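Local coordinates for EccE5 (Mycobacterium xenopi RIVM700367, PDB 7B9F), which is probably a structural component of the mycobacterial ESX-5 type VII secretion system, a membrane complex that exports proteins, at residues A[302-315]-A[320-332]. Residues are numbered along the deposited sequence; the frame is centred on the assembly and turned at random.
Sequences LWLPDTEATAVTVR and HGGVEVSAWVRYH
Strand 310-315 pairs antiparallel with strand 322-331. Their axes come within 4.6 Å, and their directions differ by 161°. A311 with R330, T313 with W328 and R315 with S326 are the hydrogen-bonded pairs, each joined by two backbone bonds. V312 with V329 and V314 with A327 are the non-hydrogen-bonded pairs between them; T310 with Y331 is a further one, beyond A311 with R330.

On the face of T313 and W328, the methyl CG2 of T313 sits over the indole in a CH-pi contact. It lies 3.5 Å from the centroid of the five-membered ring of W328. With chi1 63°, W328 CG stands between its own backbone N and carbonyl carbon, and the indole reaches across to T313. CH2 of W328 also lies over one face of the R315 guanidinium. T313 OG1 is hydrogen-bonded to I162 O, and the R315 guanidinium makes a salt bridge with D161. The CB of A311 packs on a face of the R330 guanidinium, whose NH2 is hydrogen-bonded to V256 O.

On the other face, V329 sends CG1 to L302 CD1 and CG2 to V312 CG2, both at 3.7 Å. Y331 lies beside T310, and its OH donates to L302 O over 3.1 Å. This ties helix 298-302, through L302, to strand 322-331.

Strands 310-319 and 322-331 form a beta hairpin at the edge of an antiparallel sheet, in which strand 159-166 flanks 310-319 on its other side.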
ATOM      1  N   LEU A 302      38.228  44.534  -6.881  1.00143.51           N
ATOM      2  CA  LEU A 302      37.864  44.874  -5.515  1.00143.51           C
ATOM      3  C   LEU A 302      39.033  44.683  -4.558  1.00143.51           C
ATOM      4  O   LEU A 302      39.104  45.352  -3.522  1.00143.51           O
ATOM      5  CB  LEU A 302      36.663  44.027  -5.106  1.00143.51           C
ATOM      6  CG  LEU A 302      36.085  44.068  -3.703  1.00143.51           C
ATOM      7  CD1 LEU A 302      34.579  44.004  -3.808  1.00143.51           C
ATOM      8  CD2 LEU A 302      36.592  42.897  -2.917  1.00143.51           C
ATOM      9  N   TRP A 303      39.950  43.773  -4.882  1.00143.30           N
ATOM     10  CA  TRP A 303      41.090  43.472  -4.022  1.00143.30           C
ATOM     11  C   TRP A 303      42.194  44.516  -4.117  1.00143.30           C
ATOM     12  O   TRP A 303      43.082  44.541  -3.258  1.00143.30           O
ATOM     13  CB  TRP A 303      41.640  42.098  -4.393  1.00143.30           C
ATOM     14  CG  TRP A 303      41.160  40.998  -3.517  1.00143.30           C
ATOM     15  CD1 TRP A 303      40.170  40.107  -3.792  1.00143.30           C
ATOM     16  CD2 TRP A 303      41.714  40.605  -2.262  1.00143.30           C
ATOM     17  NE1 TRP A 303      40.034  39.217  -2.760  1.00143.30           N
ATOM     18  CE2 TRP A 303      40.979  39.497  -1.810  1.00143.30           C
ATOM     19  CE3 TRP A 303      42.749  41.097  -1.467  1.00143.30           C
ATOM     20  CZ2 TRP A 303      41.245  38.869  -0.597  1.00143.30           C
ATOM     21  CZ3 TRP A 303      43.015  40.471  -0.266  1.00143.30           C
ATOM     22  CH2 TRP A 303      42.264  39.372   0.160  1.00143.30           C
ATOM     23  N   LEU A 304      42.160  45.358  -5.146  1.00146.72           N
ATOM     24  CA  LEU A 304      43.244  46.309  -5.385  1.00146.72           C
ATOM     25  C   LEU A 304      43.481  47.371  -4.306  1.00146.72           C
ATOM     26  O   LEU A 304      44.661  47.610  -3.997  1.00146.72           O
ATOM     27  CB  LEU A 304      43.033  46.983  -6.747  1.00146.72           C
ATOM     28  CG  LEU A 304      43.282  46.081  -7.951  1.00146.72           C
ATOM     29  CD1 LEU A 304      42.852  46.768  -9.230  1.00146.72           C
ATOM     30  CD2 LEU A 304      44.747  45.702  -8.005  1.00146.72           C
ATOM     31  N   PRO A 305      42.471  48.063  -3.739  1.00145.32           N
ATOM     32  CA  PRO A 305      42.770  49.246  -2.914  1.00145.32           C
ATOM     33  C   PRO A 305      43.634  48.964  -1.692  1.00145.32           C
ATOM     34  O   PRO A 305      43.610  47.874  -1.118  1.00145.32           O
ATOM     35  CB  PRO A 305      41.382  49.738  -2.495  1.00145.32           C
ATOM     36  CG  PRO A 305      40.522  49.326  -3.592  1.00145.32           C
ATOM     37  CD  PRO A 305      41.014  47.968  -3.953  1.00145.32           C
ATOM     38  N   ASP A 306      44.421  49.973  -1.328  1.00146.33           N
ATOM     39  CA  ASP A 306      45.394  49.862  -0.252  1.00146.33           C
ATOM     40  C   ASP A 306      44.707  49.619   1.084  1.00146.33           C
ATOM     41  O   ASP A 306      43.640  50.172   1.363  1.00146.33           O
ATOM     42  CB  ASP A 306      46.239  51.134  -0.185  1.00146.33           C
ATOM     43  CG  ASP A 306      47.285  51.093   0.909  1.00146.33           C
ATOM     44  OD1 ASP A 306      47.682  49.989   1.337  1.00146.33           O
ATOM     45  OD2 ASP A 306      47.723  52.179   1.339  1.00146.33           O
ATOM     46  N   THR A 307      45.332  48.781   1.907  1.00143.76           N
ATOM     47  CA  THR A 307      44.797  48.449   3.217  1.00143.76           C
ATOM     48  C   THR A 307      45.900  47.883   4.091  1.00143.76           C
ATOM     49  O   THR A 307      46.988  47.545   3.619  1.00143.76           O
ATOM     50  CB  THR A 307      43.657  47.438   3.129  1.00143.76           C
ATOM     51  OG1 THR A 307      43.034  47.326   4.412  1.00143.76           O
ATOM     52  CG2 THR A 307      44.191  46.084   2.715  1.00143.76           C
ATOM     53  N   GLU A 308      45.602  47.820   5.385  1.00145.82           N
ATOM     54  CA  GLU A 308      46.358  47.015   6.328  1.00145.82           C
ATOM     55  C   GLU A 308      45.704  45.664   6.571  1.00145.82           C
ATOM     56  O   GLU A 308      46.371  44.742   7.053  1.00145.82           O
ATOM     57  CB  GLU A 308      46.500  47.761   7.656  1.00145.82           C
ATOM     58  CG  GLU A 308      47.334  49.030   7.572  1.00145.82           C
ATOM     59  CD  GLU A 308      48.789  48.767   7.268  1.00145.82           C
ATOM     60  OE1 GLU A 308      49.294  47.708   7.693  1.00145.82           O
ATOM     61  OE2 GLU A 308      49.423  49.613   6.600  1.00145.82           O
ATOM     62  N   ALA A 309      44.416  45.541   6.252  1.00142.18           N
ATOM     63  CA  ALA A 309      43.676  44.288   6.296  1.00142.18           C
ATOM     64  C   ALA A 309      42.426  44.443   5.441  1.00142.18           C
ATOM     65  O   ALA A 309      41.912  45.549   5.270  1.00142.18           O
ATOM     66  CB  ALA A 309      43.301  43.893   7.728  1.00142.18           C
ATOM     67  N   THR A 310      41.944  43.328   4.901  1.00136.44           N
ATOM     68  CA  THR A 310      40.747  43.336   4.072  1.00136.44           C
ATOM     69  C   THR A 310      40.152  41.937   4.037  1.00136.44           C
ATOM     70  O   THR A 310      40.882  40.947   3.983  1.00136.44           O
ATOM     71  CB  THR A 310      41.048  43.843   2.656  1.00136.44           C
ATOM     72  OG1 THR A 310      39.863  43.775   1.856  1.00136.44           O
ATOM     73  CG2 THR A 310      42.164  43.062   2.006  1.00136.44           C
ATOM     74  N   ALA A 311      38.826  41.861   4.103  1.00129.71           N
ATOM     75  CA  ALA A 311      38.120  40.589   4.147  1.00129.71           C
ATOM     76  C   ALA A 311      37.032  40.587   3.089  1.00129.71           C
ATOM     77  O   ALA A 311      36.084  41.372   3.169  1.00129.71           O
ATOM     78  CB  ALA A 311      37.520  40.338   5.529  1.00129.71           C
ATOM     79  N   VAL A 312      37.156  39.695   2.126  1.00128.06           N
ATOM     80  CA  VAL A 312      36.190  39.551   1.048  1.00128.06           C
ATOM     81  C   VAL A 312      35.386  38.290   1.290  1.00128.06           C
ATOM     82  O   VAL A 312      35.957  37.216   1.514  1.00128.06           O
ATOM     83  CB  VAL A 312      36.896  39.487  -0.314  1.00128.06           C
ATOM     84  CG1 VAL A 312      35.885  39.581  -1.425  1.00128.06           C
ATOM     85  CG2 VAL A 312      37.943  40.574  -0.417  1.00128.06           C
ATOM     86  N   THR A 313      34.064  38.400   1.231  1.00121.64           N
ATOM     87  CA  THR A 313      33.238  37.226   1.444  1.00121.64           C
ATOM     88  C   THR A 313      32.050  37.198   0.498  1.00121.64           C
ATOM     89  O   THR A 313      31.457  38.233   0.182  1.00121.64           O
ATOM     90  CB  THR A 313      32.778  37.132   2.899  1.00121.64           C
ATOM     91  OG1 THR A 313      31.976  35.959   3.072  1.00121.64           O
ATOM     92  CG2 THR A 313      32.014  38.353   3.310  1.00121.64           C
ATOM     93  N   VAL A 314      31.746  35.998   0.012  1.00120.62           N
ATOM     94  CA  VAL A 314      30.663  35.745  -0.927  1.00120.62           C
ATOM     95  C   VAL A 314      29.803  34.628  -0.364  1.00120.62           C
ATOM     96  O   VAL A 314      30.321  33.566  -0.008  1.00120.62           O
ATOM     97  CB  VAL A 314      31.194  35.357  -2.317  1.00120.62           C
ATOM     98  CG1 VAL A 314      30.058  35.235  -3.276  1.00120.62           C
ATOM     99  CG2 VAL A 314      32.197  36.376  -2.820  1.00120.62           C
ATOM    100  N   ARG A 315      28.500  34.855  -0.292  1.00123.84           N
ATOM    101  CA  ARG A 315      27.577  33.894   0.293  1.00123.84           C
ATOM    102  C   ARG A 315      26.764  33.203  -0.789  1.00123.84           C
ATOM    103  O   ARG A 315      26.211  33.864  -1.671  1.00123.84           O
ATOM    104  CB  ARG A 315      26.645  34.575   1.291  1.00123.84           C
ATOM    105  CG  ARG A 315      25.507  33.699   1.762  1.00123.84           C
ATOM    106  CD  ARG A 315      24.898  34.255   3.024  1.00123.84           C
ATOM    107  NE  ARG A 315      25.814  34.089   4.144  1.00123.84           N
ATOM    108  CZ  ARG A 315      25.533  34.438   5.392  1.00123.84           C
ATOM    109  NH1 ARG A 315      24.359  34.981   5.678  1.00123.84           N
ATOM    110  NH2 ARG A 315      26.427  34.249   6.352  1.00123.84           N
ATOM    111  N   HIS A 320      14.717  28.921  -4.297  1.00141.62           N
ATOM    112  CA  HIS A 320      13.696  28.525  -5.272  1.00141.62           C
ATOM    113  C   HIS A 320      14.163  27.360  -6.139  1.00141.62           C
ATOM    114  O   HIS A 320      13.877  27.299  -7.336  1.00141.62           O
ATOM    115  CB  HIS A 320      13.277  29.711  -6.143  1.00141.62           C
ATOM    116  CG  HIS A 320      12.949  30.944  -5.364  1.00141.62           C
ATOM    117  ND1 HIS A 320      13.540  32.162  -5.617  1.00141.62           N
ATOM    118  CD2 HIS A 320      12.095  31.147  -4.332  1.00141.62           C
ATOM    119  CE1 HIS A 320      13.063  33.064  -4.779  1.00141.62           C
ATOM    120  NE2 HIS A 320      12.185  32.474  -3.989  1.00141.62           N
ATOM    121  N   GLY A 321      14.901  26.433  -5.536  1.00139.89           N
ATOM    122  CA  GLY A 321      15.479  25.331  -6.267  1.00139.89           C
ATOM    123  C   GLY A 321      16.794  25.637  -6.941  1.00139.89           C
ATOM    124  O   GLY A 321      17.449  24.709  -7.434  1.00139.89           O
ATOM    125  N   GLY A 322      17.204  26.903  -6.992  1.00138.41           N
ATOM    126  CA  GLY A 322      18.495  27.282  -7.507  1.00138.41           C
ATOM    127  C   GLY A 322      19.374  27.899  -6.438  1.00138.41           C
ATOM    128  O   GLY A 322      19.058  27.895  -5.248  1.00138.41           O
ATOM    129  N   VAL A 323      20.490  28.456  -6.888  1.00134.69           N
ATOM    130  CA  VAL A 323      21.472  29.077  -6.012  1.00134.69           C
ATOM    131  C   VAL A 323      21.584  30.541  -6.395  1.00134.69           C
ATOM    132  O   VAL A 323      21.846  30.858  -7.561  1.00134.69           O
ATOM    133  CB  VAL A 323      22.838  28.382  -6.121  1.00134.69           C
ATOM    134  CG1 VAL A 323      23.907  29.209  -5.444  1.00134.69           C
ATOM    135  CG2 VAL A 323      22.767  26.998  -5.522  1.00134.69           C
ATOM    136  N   GLU A 324      21.390  31.430  -5.427  1.00133.35           N
ATOM    137  CA  GLU A 324      21.548  32.853  -5.669  1.00133.35           C
ATOM    138  C   GLU A 324      22.665  33.386  -4.779  1.00133.35           C
ATOM    139  O   GLU A 324      22.849  32.937  -3.647  1.00133.35           O
ATOM    140  CB  GLU A 324      20.230  33.617  -5.441  1.00133.35           C
ATOM    141  CG  GLU A 324      20.297  35.131  -5.727  1.00133.35           C
ATOM    142  CD  GLU A 324      20.566  35.470  -7.199  1.00133.35           C
ATOM    143  OE1 GLU A 324      20.234  34.653  -8.087  1.00133.35           O
ATOM    144  OE2 GLU A 324      21.119  36.559  -7.463  1.00133.35           O
ATOM    145  N   VAL A 325      23.406  34.350  -5.316  1.00130.49           N
ATOM    146  CA  VAL A 325      24.705  34.761  -4.807  1.00130.49           C
ATOM    147  C   VAL A 325      24.619  36.192  -4.300  1.00130.49           C
ATOM    148  O   VAL A 325      23.978  37.043  -4.926  1.00130.49           O
ATOM    149  CB  VAL A 325      25.771  34.640  -5.913  1.00130.49           C
ATOM    150  CG1 VAL A 325      27.144  34.892  -5.367  1.00130.49           C
ATOM    151  CG2 VAL A 325      25.698  33.277  -6.569  1.00130.49           C
ATOM    152  N   SER A 326      25.255  36.452  -3.161  1.00128.69           N
ATOM    153  CA  SER A 326      25.427  37.800  -2.643  1.00128.69           C
ATOM    154  C   SER A 326      26.805  37.899  -2.009  1.00128.69           C
ATOM    155  O   SER A 326      27.397  36.892  -1.619  1.00128.69           O
ATOM    156  CB  SER A 326      24.338  38.159  -1.633  1.00128.69           C
ATOM    157  OG  SER A 326      23.066  38.170  -2.257  1.00128.69           O
ATOM    158  N   ALA A 327      27.322  39.122  -1.911  1.00127.56           N
ATOM    159  CA  ALA A 327      28.683  39.307  -1.430  1.00127.56           C
ATOM    160  C   ALA A 327      28.835  40.667  -0.771  1.00127.56           C
ATOM    161  O   ALA A 327      28.033  41.576  -0.985  1.00127.56           O
ATOM    162  CB  ALA A 327      29.699  39.168  -2.567  1.00127.56           C
ATOM    163  N   TRP A 328      29.883  40.789   0.042  1.00125.59           N
ATOM    164  CA  TRP A 328      30.253  42.054   0.660  1.00125.59           C
ATOM    165  C   TRP A 328      31.715  41.983   1.072  1.00125.59           C
ATOM    166  O   TRP A 328      32.321  40.912   1.102  1.00125.59           O
ATOM    167  CB  TRP A 328      29.363  42.391   1.858  1.00125.59           C
ATOM    168  CG  TRP A 328      29.442  41.434   3.000  1.00125.59           C
ATOM    169  CD1 TRP A 328      30.205  41.559   4.121  1.00125.59           C
ATOM    170  CD2 TRP A 328      28.685  40.232   3.163  1.00125.59           C
ATOM    171  NE1 TRP A 328      29.991  40.496   4.960  1.00125.59           N
ATOM    172  CE2 TRP A 328      29.057  39.670   4.396  1.00125.59           C
ATOM    173  CE3 TRP A 328      27.737  39.572   2.379  1.00125.59           C
ATOM    174  CZ2 TRP A 328      28.523  38.476   4.858  1.00125.59           C
ATOM    175  CZ3 TRP A 328      27.206  38.391   2.841  1.00125.59           C
ATOM    176  CH2 TRP A 328      27.599  37.854   4.069  1.00125.59           C
ATOM    177  N   VAL A 329      32.274  43.150   1.392  1.00131.38           N
ATOM    178  CA  VAL A 329      33.690  43.273   1.717  1.00131.38           C
ATOM    179  C   VAL A 329      33.858  44.380   2.748  1.00131.38           C
ATOM    180  O   VAL A 329      33.087  45.342   2.781  1.00131.38           O
ATOM    181  CB  VAL A 329      34.520  43.538   0.437  1.00131.38           C
ATOM    182  CG1 VAL A 329      34.087  44.824  -0.223  1.00131.38           C
ATOM    183  CG2 VAL A 329      36.012  43.565   0.720  1.00131.38           C
ATOM    184  N   ARG A 330      34.844  44.220   3.624  1.00135.73           N
ATOM    185  CA  ARG A 330      35.245  45.266   4.550  1.00135.73           C
ATOM    186  C   ARG A 330      36.764  45.373   4.561  1.00135.73           C
ATOM    187  O   ARG A 330      37.471  44.408   4.266  1.00135.73           O
ATOM    188  CB  ARG A 330      34.712  44.993   5.957  1.00135.73           C
ATOM    189  CG  ARG A 330      35.196  43.687   6.538  1.00135.73           C
ATOM    190  CD  ARG A 330      34.841  43.546   8.001  1.00135.73           C
ATOM    191  NE  ARG A 330      35.226  42.234   8.503  1.00135.73           N
ATOM    192  CZ  ARG A 330      36.431  41.949   8.979  1.00135.73           C
ATOM    193  NH1 ARG A 330      37.367  42.884   9.017  1.00135.73           N
ATOM    194  NH2 ARG A 330      36.701  40.728   9.416  1.00135.73           N
ATOM    195  N   TYR A 331      37.260  46.562   4.898  1.00138.20           N
ATOM    196  CA  TYR A 331      38.681  46.872   4.862  1.00138.20           C
ATOM    197  C   TYR A 331      39.162  47.290   6.244  1.00138.20           C
ATOM    198  O   TYR A 331      38.381  47.768   7.073  1.00138.20           O
ATOM    199  CB  TYR A 331      38.975  47.988   3.860  1.00138.20           C
ATOM    200  CG  TYR A 331      38.543  47.686   2.449  1.00138.20           C
ATOM    201  CD1 TYR A 331      39.347  46.945   1.600  1.00138.20           C
ATOM    202  CD2 TYR A 331      37.336  48.150   1.962  1.00138.20           C
ATOM    203  CE1 TYR A 331      38.959  46.672   0.310  1.00138.20           C
ATOM    204  CE2 TYR A 331      36.940  47.882   0.672  1.00138.20           C
ATOM    205  CZ  TYR A 331      37.756  47.143  -0.147  1.00138.20           C
ATOM    206  OH  TYR A 331      37.364  46.873  -1.434  1.00138.20           O
ATOM    207  N   HIS A 332      40.467  47.112   6.470  1.00141.50           N
ATOM    208  CA  HIS A 332      41.129  47.387   7.753  1.00141.50           C
ATOM    209  C   HIS A 332      40.455  46.686   8.931  1.00141.50           C
ATOM    210  O   HIS A 332      39.983  45.557   8.810  1.00141.50           O
ATOM    211  CB  HIS A 332      41.198  48.891   8.020  1.00141.50           C
ATOM    212  CG  HIS A 332      42.212  49.614   7.192  1.00141.50           C
ATOM    213  ND1 HIS A 332      43.404  50.068   7.709  1.00141.50           N
ATOM    214  CD2 HIS A 332      42.207  49.974   5.889  1.00141.50           C
ATOM    215  CE1 HIS A 332      44.091  50.676   6.761  1.00141.50           C
ATOM    216  NE2 HIS A 332      43.389  50.629   5.645  1.00141.50           N
TER